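PDB 4IUS: GCN5-related N-acetyltransferase, which probably transfers an acyl group to an amine acceptor, as enzymes of the GNAT family generally do with acetyl-CoA as donor. Local coordinates for residues A[121-126]-A[164-169]; A[172-177]-A[191-196]. The protein carries 1 engineered substitution. All blocks are in the same frame, centred on the assembly; numbering follows the deposited sequence. Where two conformers were deposited one is given.

Contact 1 (A[121-126]-A[164-169])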
loop_
_atom_site.group_PDB
_atom_site.type_symbol
_atom_site.label_atom_id
_atom_site.label_comp_id
_atom_site.label_asym_id
_atom_site.label_seq_id
_atom_site.Cartn_x
_atom_site.Cartn_y
_atom_site.Cartn_z
ATOM N N ALA A 121 -20.093 3.923 22.459
ATOM C CA ALA A 121 -21.346 3.180 22.590
ATOM C C ALA A 121 -21.939 2.885 21.201
ATOM O O ALA A 121 -21.939 3.743 20.319
ATOM C CB ALA A 121 -22.359 3.976 23.435
ATOM N N GLY A 122 -22.413 1.659 21.024
ATOM C CA GLY A 122 -23.039 1.246 19.762
ATOM C C GLY A 122 -22.084 0.746 18.706
ATOM O O GLY A 122 -22.539 0.257 17.671
ATOM N N VAL A 123 -20.778 0.881 18.946
ATOM C CA VAL A 123 -19.783 0.601 17.920
ATOM C C VAL A 123 -19.138 -0.763 18.206
ATOM O O VAL A 123 -18.713 -1.044 19.330
ATOM C CB VAL A 123 -18.718 1.720 17.813
ATOM C CG1 VAL A 123 -17.733 1.434 16.700
ATOM C CG2 VAL A 123 -19.353 3.079 17.597
ATOM N N THR A 124 -19.086 -1.615 17.182
ATOM C CA THR A 124 -18.516 -2.942 17.303
ATOM C C THR A 124 -17.591 -3.172 16.095
ATOM O O THR A 124 -17.596 -2.397 15.139
ATOM C CB THR A 124 -19.638 -4.009 17.368
ATOM O OG1 THR A 124 -20.394 -3.992 16.135
ATOM C CG2 THR A 124 -20.592 -3.796 18.555
ATOM N N ALA A 125 -16.857 -4.257 16.112
ATOM C CA ALA A 125 -15.977 -4.624 15.015
ATOM C C ALA A 125 -16.099 -6.095 14.698
ATOM O O ALA A 125 -16.325 -6.899 15.601
ATOM C CB ALA A 125 -14.529 -4.343 15.344
ATOM N N ALA A 126 -15.906 -6.432 13.432
ATOM C CA ALA A 126 -15.871 -7.805 13.009
ATOM C C ALA A 126 -14.937 -7.946 11.812
ATOM O O ALA A 126 -15.001 -7.172 10.866
ATOM C CB ALA A 126 -17.275 -8.271 12.602
ATOM N N VAL A 164 -11.655 -5.640 7.765
ATOM C CA VAL A 164 -12.530 -5.512 8.932
ATOM C C VAL A 164 -13.646 -4.513 8.617
ATOM O O VAL A 164 -13.463 -3.621 7.797
ATOM C CB VAL A 164 -11.747 -5.082 10.208
ATOM C CG1 VAL A 164 -10.566 -6.019 10.447
ATOM C CG2 VAL A 164 -11.349 -3.612 10.172
ATOM N N LEU A 165 -14.760 -4.691 9.297
ATOM C CA LEU A 165 -15.830 -3.711 9.307
ATOM C C LEU A 165 -16.061 -3.248 10.726
ATOM O O LEU A 165 -16.179 -4.052 11.664
ATOM C CB LEU A 165 -17.123 -4.347 8.749
ATOM C CG LEU A 165 -17.070 -4.677 7.245
ATOM C CD1 LEU A 165 -18.303 -5.479 6.834
ATOM C CD2 LEU A 165 -16.927 -3.427 6.372
ATOM N N ILE A 166 -16.176 -1.936 10.861
ATOM C CA ILE A 166 -16.623 -1.281 12.083
ATOM C C ILE A 166 -18.105 -0.989 11.880
ATOM O O ILE A 166 -18.487 -0.417 10.838
ATOM C CB ILE A 166 -15.852 0.022 12.347
ATOM C CG1 ILE A 166 -14.373 -0.204 12.450
ATOM C CG2 ILE A 166 -16.413 0.783 13.539
ATOM C CD1 ILE A 166 -13.976 -1.094 13.564
ATOM N N ARG A 167 -18.938 -1.398 12.832
ATOM C CA ARG A 167 -20.377 -1.257 12.724
ATOM C C ARG A 167 -20.901 -0.332 13.789
ATOM O O ARG A 167 -20.407 -0.319 14.913
ATOM C CB ARG A 167 -21.026 -2.610 12.852
ATOM C CG ARG A 167 -20.400 -3.677 11.943
ATOM C CD ARG A 167 -19.651 -4.758 12.709
ATOM N NE ARG A 167 -20.626 -5.375 13.602
ATOM C CZ ARG A 167 -21.563 -6.229 13.211
ATOM N NH1 ARG A 167 -22.531 -6.617 14.052
ATOM N NH2 ARG A 167 -21.526 -6.723 11.977
HETATM N N MSE A 168 -21.911 0.421 13.420
HETATM C CA MSE A 168 -22.655 1.241 14.347
HETATM C C MSE A 168 -24.084 0.696 14.401
HETATM O O MSE A 168 -24.759 0.618 13.354
HETATM C CB MSE A 168 -22.608 2.694 13.874
HETATM C CG MSE A 168 -23.382 3.662 14.733
HETATM SE SE MSE A 168 -22.722 3.922 16.530
HETATM C CE MSE A 168 -21.348 5.230 16.106
ATOM N N ASP A 169 -24.506 0.278 15.571
ATOM C CA ASP A 169 -25.806 -0.349 15.724
ATOM C C ASP A 169 -25.994 -1.436 14.647
ATOM O O ASP A 169 -27.083 -1.603 14.090
ATOM C CB ASP A 169 -26.917 0.703 15.700
ATOM C CG ASP A 169 -26.816 1.674 16.837
ATOM O OD1 ASP A 169 -26.437 1.253 17.961
ATOM O OD2 ASP A 169 -27.106 2.840 16.600
#
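The guanidinium of Arg167 meets Thr124 by its edge: NE donates to Thr124 OG1 at 2.9 Å, and the hydroxyl oxygen lies in the guanidinium plane. Bends at chi2 (112°) and chi3 (59°) bring NE back over the neighbouring strand, while CD passes Thr124 OG1 at 3.6 Å. Arg167 was modelled in two conformers, so this bond describes one of them. The backbones of the same two residues also form a hydrogen-bonded antiparallel pair, Arg167 N to Thr124 O at 2.8 Å and Thr124 N to Arg167 O at 2.9 Å. Ala126 and Leu165 make the next such pair. At the other end Asp169 N reaches Gly122 O at 2.9 Å, just beyond the last residues of the ladder. Gly122 has a positive phi of 86°, and a CB there would run into the carbonyl O of Ala121 and crowd Asp169 OD1 and Met168 SE.

Val123, Ala125, Ile166 and Met168 share the opposite face. Val123 CG1 presses closely on Ile166 CG2 (3.5 Å), and Ala125 CB meets Ile166 CD1 at 3.7 Å. Met168, a selenomethionine also modelled twice, bends SE and CE towards Val123 CG2. Helix 202-216 packs on this face through Leu202, Ala206 and Tyr209. On the Thr124 and Arg167 face, Leu165 turns to helix 131-141. Strand 123-127 is outermost in the chain's mixed sheet, and its antiparallel pairing with strand 161-168, with helices on both faces, is consistent with the β1-β2 pairing at the edge of the GNAT fold.

Contact 2 (A[172-177]-A[191-196])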
loop_
_atom_site.group_PDB
_atom_site.type_symbol
_atom_site.label_atom_id
_atom_site.label_comp_id
_atom_site.label_asym_id
_atom_site.label_seq_id
_atom_site.Cartn_x
_atom_site.Cartn_y
_atom_site.Cartn_z
ATOM N N PRO A 172 -22.491 -1.678 8.941
ATOM C CA PRO A 172 -21.102 -1.292 8.635
ATOM C C PRO A 172 -20.974 0.135 8.220
ATOM O O PRO A 172 -21.689 0.588 7.325
ATOM C CB PRO A 172 -20.708 -2.219 7.491
ATOM C CG PRO A 172 -21.656 -3.341 7.558
ATOM C CD PRO A 172 -22.946 -2.810 8.113
ATOM N N VAL A 173 -20.069 0.849 8.866
ATOM C CA VAL A 173 -19.843 2.269 8.619
ATOM C C VAL A 173 -18.387 2.665 8.350
ATOM O O VAL A 173 -18.134 3.783 7.913
ATOM C CB VAL A 173 -20.424 3.184 9.720
ATOM C CG1 VAL A 173 -21.945 3.022 9.832
ATOM C CG2 VAL A 173 -19.758 2.911 11.067
ATOM N N ALA A 174 -17.456 1.752 8.629
ATOM C CA ALA A 174 -16.029 2.045 8.396
ATOM C C ALA A 174 -15.320 0.734 8.153
ATOM O O ALA A 174 -15.817 -0.337 8.509
ATOM C CB ALA A 174 -15.377 2.808 9.535
ATOM N N THR A 175 -14.151 0.836 7.526
ATOM C CA THR A 175 -13.433 -0.350 7.124
ATOM C C THR A 175 -11.929 -0.074 7.027
ATOM O O THR A 175 -11.508 1.076 6.916
ATOM C CB THR A 175 -13.958 -0.836 5.727
ATOM O OG1 THR A 175 -13.397 -2.128 5.430
ATOM C CG2 THR A 175 -13.646 0.087 4.587
ATOM N N ALA A 176 -11.141 -1.133 7.055
ATOM C CA ALA A 176 -9.700 -1.131 6.768
ATOM C C ALA A 176 -9.303 -2.561 6.404
ATOM O O ALA A 176 -10.008 -3.491 6.733
ATOM C CB ALA A 176 -8.885 -0.642 7.981
ATOM N N ALA A 177 -8.195 -2.686 5.706
ATOM C CA ALA A 177 -7.746 -3.988 5.209
ATOM C C ALA A 177 -6.255 -4.130 5.428
ATOM O O ALA A 177 -5.535 -3.115 5.609
ATOM C CB ALA A 177 -8.051 -4.058 3.712
ATOM N N VAL A 191 -8.643 2.083 3.939
ATOM C CA VAL A 191 -9.299 2.666 5.077
ATOM C C VAL A 191 -10.373 3.614 4.561
ATOM O O VAL A 191 -10.124 4.445 3.683
ATOM C CB VAL A 191 -8.342 3.413 6.035
ATOM C CG1 VAL A 191 -9.084 3.970 7.261
ATOM C CG2 VAL A 191 -7.245 2.476 6.481
ATOM N N GLY A 192 -11.584 3.516 5.101
ATOM C CA GLY A 192 -12.603 4.485 4.813
ATOM C C GLY A 192 -13.732 4.470 5.794
ATOM O O GLY A 192 -13.899 3.549 6.566
ATOM N N THR A 193 -14.530 5.529 5.740
ATOM C CA THR A 193 -15.755 5.640 6.495
ATOM C C THR A 193 -16.839 6.193 5.622
ATOM O O THR A 193 -16.566 6.988 4.705
ATOM C CB THR A 193 -15.627 6.550 7.726
ATOM O OG1 THR A 193 -15.739 7.923 7.339
ATOM C CG2 THR A 193 -14.316 6.283 8.464
ATOM N N LEU A 194 -18.064 5.789 5.881
ATOM C CA LEU A 194 -19.178 6.442 5.189
ATOM C C LEU A 194 -19.170 7.946 5.486
ATOM O O LEU A 194 -18.846 8.387 6.582
ATOM C CB LEU A 194 -20.488 5.842 5.658
ATOM C CG LEU A 194 -20.781 4.417 5.182
ATOM C CD1 LEU A 194 -22.140 4.030 5.795
ATOM C CD2 LEU A 194 -20.739 4.270 3.650
ATOM N N HIS A 195 -19.533 8.748 4.507
ATOM C CA HIS A 195 -19.559 10.192 4.650
ATOM C C HIS A 195 -20.410 10.638 5.822
ATOM O O HIS A 195 -20.043 11.576 6.561
ATOM C CB HIS A 195 -20.032 10.808 3.322
ATOM C CG HIS A 195 -19.970 12.286 3.307
ATOM N ND1 HIS A 195 -18.814 12.947 3.250
ATOM C CD2 HIS A 195 -20.971 13.231 3.419
ATOM C CE1 HIS A 195 -19.064 14.275 3.281
ATOM N NE2 HIS A 195 -20.387 14.441 3.403
ATOM N N SER A 196 -21.527 9.947 6.039
ATOM C CA SER A 196 -22.439 10.237 7.132
ATOM C C SER A 196 -21.849 10.030 8.538
ATOM O O SER A 196 -22.369 10.532 9.513
ATOM C CB SER A 196 -23.659 9.318 6.997
ATOM O OG SER A 196 -23.252 7.951 7.002
#
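Ala174 and Thr193 stand directly across from each other in the close part of this contact, their CA atoms 4.1 Å apart in a non-hydrogen-bonded antiparallel pair. Ala174 CB lies 3.4 Å from Gly192 O and also touches Thr193 CG2. Next along, Thr175 and Gly192 exchange backbone hydrogen bonds: Thr175 N to Gly192 O at 2.9 Å, Gly192 N to Thr175 O at 3.0 Å. Farther along, Ala176 CB packs on Val191 CG2 at 3.8 Å, both buttressed by helix 202-216.

The two strands form a hairpin of the GNAT fold, and strand 171-179 carries a classic beta bulge on its other edge, where Val173 and Ala174 both face Ile166. Strand 185-193 leads to Arg198, Gln200 and Leu202, whose segment fits the family's pyrophosphate-binding loop; in the conformer given, Thr193 OG1 lies within weak hydrogen-bonding reach of a malonate ion, probably from crystallisation.

Past the strand end the contact becomes looser-fitting rather than smaller. Leu194 N still holds Val173 O at 2.9 Å, but the partly exposed side chain, its CB pointing toward strand 171-179, keeps CD1 4.2 Å from Val173 CG1. With CG anti to the carbonyl carbon (chi1 -72°) and the chain extended beyond it (chi2 179°), CD1 comes to 3.8 Å from Pro172 O. With an alanine here, CG and CD1 are gone, and Pro172 O and Val173 CG1 would probably be left without this apolar cover.

How the contacts relate
After the N-terminal helices and strands, the chain enters strand 123-127, runs through helix 131-141 and returns in strand 161-168, where contact 1 closes a long excursion. A tight turn follows into strand 171-179, which opens contact 2; strand 185-193 closes it as a short hairpin. The contacts are therefore in series, neither nesting nor crossing, their centres about 10 Å apart. They join directly because strands 161-168 and 171-179 are sheet neighbours: Thr175 OG1 probably bonds Val164 O at 2.8 Å, and Leu165 CD2 packs beside it. Together they link four consecutive strands, from the edge strand inwards to the one bordering 222-225, between helices 131-141 and 202-216.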